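Local coordinates for protein beta-agarase D (Zobellia galactanivorans, PDB 4ASM) that hydrolyses the beta-1,4-linkages of agarose at random within the chain, retaining the anomeric configuration, as the catalytic domain of a secreted family GH16 endo-beta-agarase, at residues A[57-62]-A[68-73]; A[241-244]-A[249-252]. One frame throughout, in Å; residues are numbered along the deposited sequence.

Interaction 1 (A[57-62]-A[68-73]); sequences YNKYHN and PNNFEG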
ATOM      1  N   TYR A  57     -11.660  12.875  -2.723  1.00  6.44           N
ATOM      2  CA  TYR A  57     -11.525  13.557  -4.014  1.00  6.20           C
ATOM      3  C   TYR A  57     -10.730  12.693  -4.991  1.00  6.34           C
ATOM      4  O   TYR A  57      -9.918  11.844  -4.582  1.00  6.42           O
ATOM      5  CB  TYR A  57     -10.979  14.990  -3.903  1.00  6.86           C
ATOM      6  CG  TYR A  57      -9.710  15.163  -3.111  1.00  5.62           C
ATOM      7  CD1 TYR A  57      -9.752  15.404  -1.744  1.00  6.43           C
ATOM      8  CD2 TYR A  57      -8.460  15.109  -3.733  1.00  5.61           C
ATOM      9  CE1 TYR A  57      -8.582  15.589  -1.009  1.00  6.77           C
ATOM     10  CE2 TYR A  57      -7.288  15.290  -3.005  1.00  6.17           C
ATOM     11  CZ  TYR A  57      -7.357  15.524  -1.649  1.00  7.48           C
ATOM     12  OH  TYR A  57      -6.183  15.696  -0.932  1.00  7.62           O
ATOM     13  N   ASN A  58     -10.986  12.906  -6.281  1.00  6.67           N
ATOM     14  CA  ASN A  58     -10.466  12.049  -7.345  1.00  6.92           C
ATOM     15  C   ASN A  58      -9.074  12.440  -7.824  1.00  6.57           C
ATOM     16  O   ASN A  58      -8.777  12.394  -9.035  1.00  7.07           O
ATOM     17  CB  ASN A  58     -11.470  11.943  -8.515  1.00  6.38           C
ATOM     18  CG  ASN A  58     -11.785  13.297  -9.162  1.00  7.44           C
ATOM     19  OD1 ASN A  58     -11.435  14.361  -8.627  1.00  7.83           O
ATOM     20  ND2 ASN A  58     -12.448  13.256 -10.322  1.00  8.54           N
ATOM     21  N   LYS A  59      -8.202  12.769  -6.867  1.00  7.01           N
ATOM     22  CA  LYS A  59      -6.846  13.160  -7.191  1.00  7.30           C
ATOM     23  C   LYS A  59      -5.892  12.707  -6.089  1.00  6.86           C
ATOM     24  O   LYS A  59      -6.310  12.483  -4.965  1.00  7.12           O
ATOM     25  CB  LYS A  59      -6.788  14.696  -7.391  1.00  7.64           C
ATOM     26  CG  LYS A  59      -5.460  15.247  -7.877  1.00  8.33           C
ATOM     27  CD  LYS A  59      -5.641  16.735  -8.205  1.00  8.71           C
ATOM     28  CE  LYS A  59      -4.324  17.364  -8.619  1.00 12.06           C
ATOM     29  NZ  LYS A  59      -4.556  18.709  -9.250  1.00 15.27           N
ATOM     30  N   TYR A  60      -4.618  12.580  -6.451  1.00  6.85           N
ATOM     31  CA  TYR A  60      -3.554  12.405  -5.474  1.00  6.52           C
ATOM     32  C   TYR A  60      -3.585  13.546  -4.455  1.00  6.87           C
ATOM     33  O   TYR A  60      -4.053  14.641  -4.744  1.00  7.86           O
ATOM     34  CB  TYR A  60      -2.248  12.425  -6.245  1.00  7.09           C
ATOM     35  CG  TYR A  60      -0.987  12.195  -5.478  1.00  7.61           C
ATOM     36  CD1 TYR A  60      -0.768  10.993  -4.784  1.00  6.54           C
ATOM     37  CD2 TYR A  60       0.031  13.138  -5.497  1.00  7.16           C
ATOM     38  CE1 TYR A  60       0.451  10.749  -4.117  1.00  8.11           C
ATOM     39  CE2 TYR A  60       1.227  12.911  -4.822  1.00  7.90           C
ATOM     40  CZ  TYR A  60       1.437  11.717  -4.139  1.00  7.09           C
ATOM     41  OH  TYR A  60       2.636  11.487  -3.474  1.00 10.32           O
ATOM     42  N   HIS A  61      -3.056  13.282  -3.267  1.00  5.89           N
ATOM     43  CA  HIS A  61      -3.327  14.119  -2.091  1.00  5.74           C
ATOM     44  C   HIS A  61      -2.761  15.535  -2.149  1.00  6.52           C
ATOM     45  O   HIS A  61      -1.668  15.769  -2.676  1.00  7.18           O
ATOM     46  CB  HIS A  61      -2.865  13.383  -0.809  1.00  6.19           C
ATOM     47  CG  HIS A  61      -1.374  13.311  -0.621  1.00  5.58           C
ATOM     48  ND1 HIS A  61      -0.812  13.180   0.630  1.00  6.73           N
ATOM     49  CD2 HIS A  61      -0.341  13.377  -1.497  1.00  7.67           C
ATOM     50  CE1 HIS A  61       0.502  13.145   0.513  1.00  5.70           C
ATOM     51  NE2 HIS A  61       0.817  13.262  -0.765  1.00  7.40           N
ATOM     52  N   ASN A  62      -3.529  16.471  -1.595  1.00  6.57           N
ATOM     53  CA  ASN A  62      -3.069  17.867  -1.522  1.00  7.68           C
ATOM     54  C   ASN A  62      -1.823  18.031  -0.667  1.00  9.06           C
ATOM     55  O   ASN A  62      -1.516  17.218   0.211  1.00  8.73           O
ATOM     56  CB  ASN A  62      -4.168  18.779  -0.960  1.00  7.61           C
ATOM     57  CG  ASN A  62      -5.359  18.928  -1.886  1.00  7.63           C
ATOM     58  OD1 ASN A  62      -5.251  18.826  -3.101  1.00  8.90           O
ATOM     59  ND2 ASN A  62      -6.521  19.185  -1.288  1.00  9.56           N
ATOM     60  N   PRO A  68      -2.903  21.968  -4.564  1.00 13.99           N
ATOM     61  CA  PRO A  68      -2.793  20.656  -5.203  1.00 14.12           C
ATOM     62  C   PRO A  68      -1.352  20.144  -5.251  1.00 13.88           C
ATOM     63  O   PRO A  68      -0.386  20.925  -5.354  1.00 14.32           O
ATOM     64  CB  PRO A  68      -3.339  20.895  -6.615  1.00 14.15           C
ATOM     65  CG  PRO A  68      -4.147  22.188  -6.522  1.00 16.26           C
ATOM     66  CD  PRO A  68      -3.432  22.996  -5.491  1.00 13.93           C
ATOM     67  N   ASN A  69      -1.209  18.822  -5.148  1.00 12.56           N
ATOM     68  CA  ASN A  69       0.044  18.174  -5.449  1.00 12.20           C
ATOM     69  C   ASN A  69      -0.148  17.568  -6.831  1.00 12.27           C
ATOM     70  O   ASN A  69      -0.932  16.627  -7.001  1.00 13.08           O
ATOM     71  CB  ASN A  69       0.355  17.103  -4.399  1.00 11.80           C
ATOM     72  CG  ASN A  69       1.719  16.471  -4.600  1.00 11.89           C
ATOM     73  OD1 ASN A  69       2.201  16.349  -5.731  1.00 12.48           O
ATOM     74  ND2 ASN A  69       2.349  16.058  -3.507  1.00 13.55           N
ATOM     75  N   ASN A  70       0.563  18.112  -7.823  1.00 12.46           N
ATOM     76  CA  ASN A  70       0.319  17.747  -9.213  1.00 12.65           C
ATOM     77  C   ASN A  70       1.214  16.618  -9.741  1.00 12.08           C
ATOM     78  O   ASN A  70       1.288  16.394 -10.953  1.00 12.97           O
ATOM     79  CB  ASN A  70       0.361  18.992 -10.111  1.00 13.80           C
ATOM     80  CG  ASN A  70      -0.796  19.958  -9.828  1.00 15.03           C
ATOM     81  OD1 ASN A  70      -1.928  19.542  -9.566  1.00 17.08           O
ATOM     82  ND2 ASN A  70      -0.510  21.250  -9.888  1.00 18.00           N
ATOM     83  N   PHE A  71       1.882  15.909  -8.825  1.00 10.48           N
ATOM     84  CA  PHE A  71       2.623  14.697  -9.164  1.00  9.46           C
ATOM     85  C   PHE A  71       1.699  13.729  -9.869  1.00  9.50           C
ATOM     86  O   PHE A  71       0.600  13.454  -9.394  1.00  8.68           O
ATOM     87  CB  PHE A  71       3.183  14.055  -7.900  1.00  9.75           C
ATOM     88  CG  PHE A  71       3.949  12.764  -8.134  1.00  8.87           C
ATOM     89  CD1 PHE A  71       5.032  12.728  -9.011  1.00  8.40           C
ATOM     90  CD2 PHE A  71       3.584  11.602  -7.468  1.00 10.18           C
ATOM     91  CE1 PHE A  71       5.744  11.539  -9.216  1.00  9.12           C
ATOM     92  CE2 PHE A  71       4.288  10.421  -7.662  1.00  8.96           C
ATOM     93  CZ  PHE A  71       5.363  10.393  -8.542  1.00  9.22           C
ATOM     94  N   GLU A  72       2.148  13.208 -11.001  1.00  9.53           N
ATOM     95  CA  GLU A  72       1.247  12.410 -11.815  1.00  9.89           C
ATOM     96  C   GLU A  72       1.464  10.912 -11.721  1.00  8.88           C
ATOM     97  O   GLU A  72       0.801  10.155 -12.404  1.00  8.34           O
ATOM     98  CB  GLU A  72       1.203  12.913 -13.266  1.00 10.96           C
ATOM     99  CG  GLU A  72       0.508  14.288 -13.418  1.00 12.88           C
ATOM    100  CD  GLU A  72       0.240  14.648 -14.883  1.00 13.39           C
ATOM    101  OE1 GLU A  72       1.189  14.620 -15.686  1.00 16.51           O
ATOM    102  OE2 GLU A  72      -0.932  14.963 -15.218  1.00 20.66           O
ATOM    103  N   GLY A  73       2.395  10.498 -10.870  1.00  8.27           N
ATOM    104  CA  GLY A  73       2.629   9.069 -10.642  1.00  7.55           C
ATOM    105  C   GLY A  73       4.026   8.586 -10.971  1.00  6.72           C
ATOM    106  O   GLY A  73       4.820   9.278 -11.630  1.00  7.11           O
TER
HETATM  107  O   HOH W   1      -3.737  17.434  -5.018  1.00 10.82           O
HETATM  108  O   HOH W   2       1.079  16.344  -0.732  1.00 11.69           O
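In the loop that links strand 56-57 to strand 77-79 of the GH16 catalytic domain, beside residues that probably bind substrate, Tyr60 and His61 meet Asn69 and Phe71 where the two parts of the loop run at a steep angle to each other. An Asx turn shapes the 68-73 segment: the Asn69 side-chain oxygen OD1 accepts Phe71 N at 3.1 Å, in the carbonyl plane. Asn69 CG lies anti to its own N (chi1 -175°), which carries the amide to the Tyr60 ring; Asn69 ND2 comes within 3.6 Å of Tyr60 CE2, the two planes 74° apart. Phe71 completes an offset edge-to-face pair, its edge turned to the face of Tyr60 with centroids 5.7 Å apart. The imidazole of His61 lies against one face of Tyr60, CD2 above the ring centre, while Asp320 takes His61 ND1 and Asp157 takes NE2. Trp79 and Trp151 also pack on Tyr60, whose side chain is about 6 Å from that of Glu326 at the nearest atoms, a substrate-binding residue by similarity. Two waters bridge the polar groups of the two segments. Water 1 donates to Tyr60 O and to Asn62 OD1 and accepts Asn69 N, so the main chain of each segment is tied through a single molecule. Water 2 accepts from Asn69 ND2 and lies 2.9 Å from Asn62 O. Within 57-62, Tyr57 OH accepts Asn62 N at 2.8 Å, tying the end of the segment to its start. The extended, partly exposed Lys59 passes Gln81, another probable substrate-binding residue, and reaches over to the 68-73 segment. There its ammonium rests 3.6 Å from Pro68 CB and gives a 2.8 Å hydrogen bond to Asn70 OD1, with NZ almost straight out along the C=O axis at 174°.

Interaction 2 (A[241-244]-A[249-252]); sequences MVRI and AVQT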
ATOM      1  N   MET A 241      -4.258 -12.243  11.362  1.00  7.95           N
ATOM      2  CA  MET A 241      -3.048 -11.449  11.502  1.00  8.54           C
ATOM      3  C   MET A 241      -1.913 -12.175  10.775  1.00  7.66           C
ATOM      4  O   MET A 241      -1.698 -13.371  11.008  1.00  8.17           O
ATOM      5  CB  MET A 241      -2.677 -11.209  12.964  1.00  8.48           C
ATOM      6  CG  MET A 241      -1.661 -10.105  13.072  1.00  9.06           C
ATOM      7  SD  MET A 241      -1.155  -9.725  14.739  1.00 14.10           S
ATOM      8  CE  MET A 241      -2.698  -9.397  15.523  1.00 12.01           C
ATOM      9  N   VAL A 242      -1.202 -11.467   9.894  1.00  5.68           N
ATOM     10  CA  VAL A 242      -0.150 -12.119   9.099  1.00  5.69           C
ATOM     11  C   VAL A 242       1.251 -11.535   9.284  1.00  5.60           C
ATOM     12  O   VAL A 242       2.230 -12.152   8.881  1.00  6.30           O
ATOM     13  CB  VAL A 242      -0.494 -12.149   7.591  1.00  5.65           C
ATOM     14  CG1 VAL A 242      -1.727 -13.024   7.337  1.00  7.10           C
ATOM     15  CG2 VAL A 242      -0.694 -10.727   7.023  1.00  6.10           C
ATOM     16  N   ARG A 243       1.353 -10.347   9.874  1.00  6.07           N
ATOM     17  CA  ARG A 243       2.655  -9.710  10.051  1.00  5.67           C
ATOM     18  C   ARG A 243       2.607  -8.630  11.127  1.00  6.08           C
ATOM     19  O   ARG A 243       1.605  -7.936  11.266  1.00  6.66           O
ATOM     20  CB  ARG A 243       3.140  -9.075   8.739  1.00  6.01           C
ATOM     21  CG  ARG A 243       4.581  -8.546   8.821  1.00  6.09           C
ATOM     22  CD  ARG A 243       5.164  -8.460   7.454  1.00  7.47           C
ATOM     23  NE  ARG A 243       6.259  -7.500   7.314  1.00  7.59           N
ATOM     24  CZ  ARG A 243       7.540  -7.818   7.120  1.00  7.39           C
ATOM     25  NH1 ARG A 243       7.944  -9.085   7.099  1.00  7.74           N
ATOM     26  NH2 ARG A 243       8.434  -6.855   6.913  1.00  6.82           N
ATOM     27  N   ILE A 244       3.687  -8.508  11.894  1.00  6.32           N
ATOM     28  CA  ILE A 244       3.860  -7.398  12.822  1.00  7.08           C
ATOM     29  C   ILE A 244       5.243  -6.805  12.586  1.00  7.09           C
ATOM     30  O   ILE A 244       6.232  -7.555  12.476  1.00  7.17           O
ATOM     31  CB  ILE A 244       3.770  -7.827  14.307  1.00  6.75           C
ATOM     32  CG1 ILE A 244       2.487  -8.610  14.587  1.00  7.37           C
ATOM     33  CG2 ILE A 244       3.822  -6.591  15.229  1.00  8.34           C
ATOM     34  CD1 ILE A 244       2.397  -9.122  15.996  1.00  9.26           C
ATOM     35  N   ALA A 249      12.051  -5.300  15.097  1.00  7.75           N
ATOM     36  CA  ALA A 249      11.785  -6.728  14.945  1.00  7.52           C
ATOM     37  C   ALA A 249      10.538  -6.961  14.127  1.00  7.61           C
ATOM     38  O   ALA A 249       9.664  -6.086  14.020  1.00  6.34           O
ATOM     39  CB  ALA A 249      11.623  -7.368  16.322  1.00  8.74           C
ATOM     40  N   VAL A 250      10.444  -8.165  13.578  1.00  6.94           N
ATOM     41  CA  VAL A 250       9.372  -8.521  12.668  1.00  7.83           C
ATOM     42  C   VAL A 250       8.869  -9.910  13.046  1.00  7.41           C
ATOM     43  O   VAL A 250       9.644 -10.771  13.478  1.00  7.00           O
ATOM     44  CB  VAL A 250       9.915  -8.575  11.216  1.00  8.85           C
ATOM     45  CG1 VAL A 250       8.852  -8.940  10.250  1.00 10.09           C
ATOM     46  CG2 VAL A 250      10.530  -7.219  10.821  1.00 11.21           C
ATOM     47  N   GLN A 251       7.566 -10.128  12.889  1.00  6.57           N
ATOM     48  CA  GLN A 251       7.048 -11.498  12.886  1.00  7.56           C
ATOM     49  C   GLN A 251       6.118 -11.621  11.700  1.00  7.25           C
ATOM     50  O   GLN A 251       5.369 -10.684  11.398  1.00  6.48           O
ATOM     51  CB  GLN A 251       6.370 -11.885  14.204  1.00  8.54           C
ATOM     52  CG  GLN A 251       4.969 -11.388  14.429  1.00 10.08           C
ATOM     53  CD  GLN A 251       4.391 -11.987  15.706  1.00  9.91           C
ATOM     54  OE1 GLN A 251       3.384 -12.708  15.698  1.00 14.49           O
ATOM     55  NE2 GLN A 251       5.035 -11.690  16.806  1.00  9.05           N
ATOM     56  N   THR A 252       6.218 -12.725  10.976  1.00  6.14           N
ATOM     57  CA  THR A 252       5.334 -12.916   9.821  1.00  6.84           C
ATOM     58  C   THR A 252       4.914 -14.360   9.652  1.00  6.99           C
ATOM     59  O   THR A 252       5.646 -15.288  10.029  1.00  6.99           O
ATOM     60  CB  THR A 252       5.757 -12.098   8.530  1.00 11.31           C
ATOM     61  OG1 THR A 252       5.503 -12.774   7.283  1.00 12.17           O
ATOM     62  CG2 THR A 252       7.107 -11.475   8.654  1.00  2.99           C
TER
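Ile244 and Gln251 exchange both of their main-chain bonds: Ile244 N gives to Gln251 O at 2.8 Å, and Gln251 N gives to Ile244 O at 2.9 Å. Both oxygens also receive a CA-H contact, Gln251 O from Arg243 and Ile244 O from Val250. This is the hydrogen-bonded pair of an antiparallel beta hairpin, strands 240-246 and 249-253, with Arg243 and Thr252 as the neighbouring non-hydrogen-bonded pair. Val242 and Arg243 together face Tyr235 on the other side, a classic beta bulge, and Val242 O takes a CA-H of Thr252 at 3.3 Å. The extended Arg243 lies beside Thr252, pointing the same way, with Val250 CG1 over one face of the guanidinium, 3.3 Å from NH1, and Thr252 CG2 at its edge. Asp203 satisfies NH1 through a salt bridge. A leucine in place of Arg243 would probably leave the Asp203 carboxylate without this partner and deprive the Val250 methyl of the flat group beneath it. On the opposite face of the sheet, Ile244 and Gln251 lie side by side, and Ile244 CD1 sits over the face of the Gln251 amide, 3.5 Å from CD.

Both contacts lie about 16 Å from the centre of the chain, on opposite sides of it; their own centres are 32 Å apart and they share no element. Interaction 1 joins two arms of one irregular loop near the probable substrate-binding residues, with some residues buried and others exposed. Interaction 2 is wholly buried and pairs adjacent strands of a hairpin. The loop contact relies on side chains and waters: its one direct hydrogen bond runs between side chains, and its ring pair joins a buried tyrosine to an exposed phenylalanine. In 241-244 with 249-252, by contrast, regular main-chain bonds set the register, and the only charged side chain, an arginine, finds its acid in a third part of the chain.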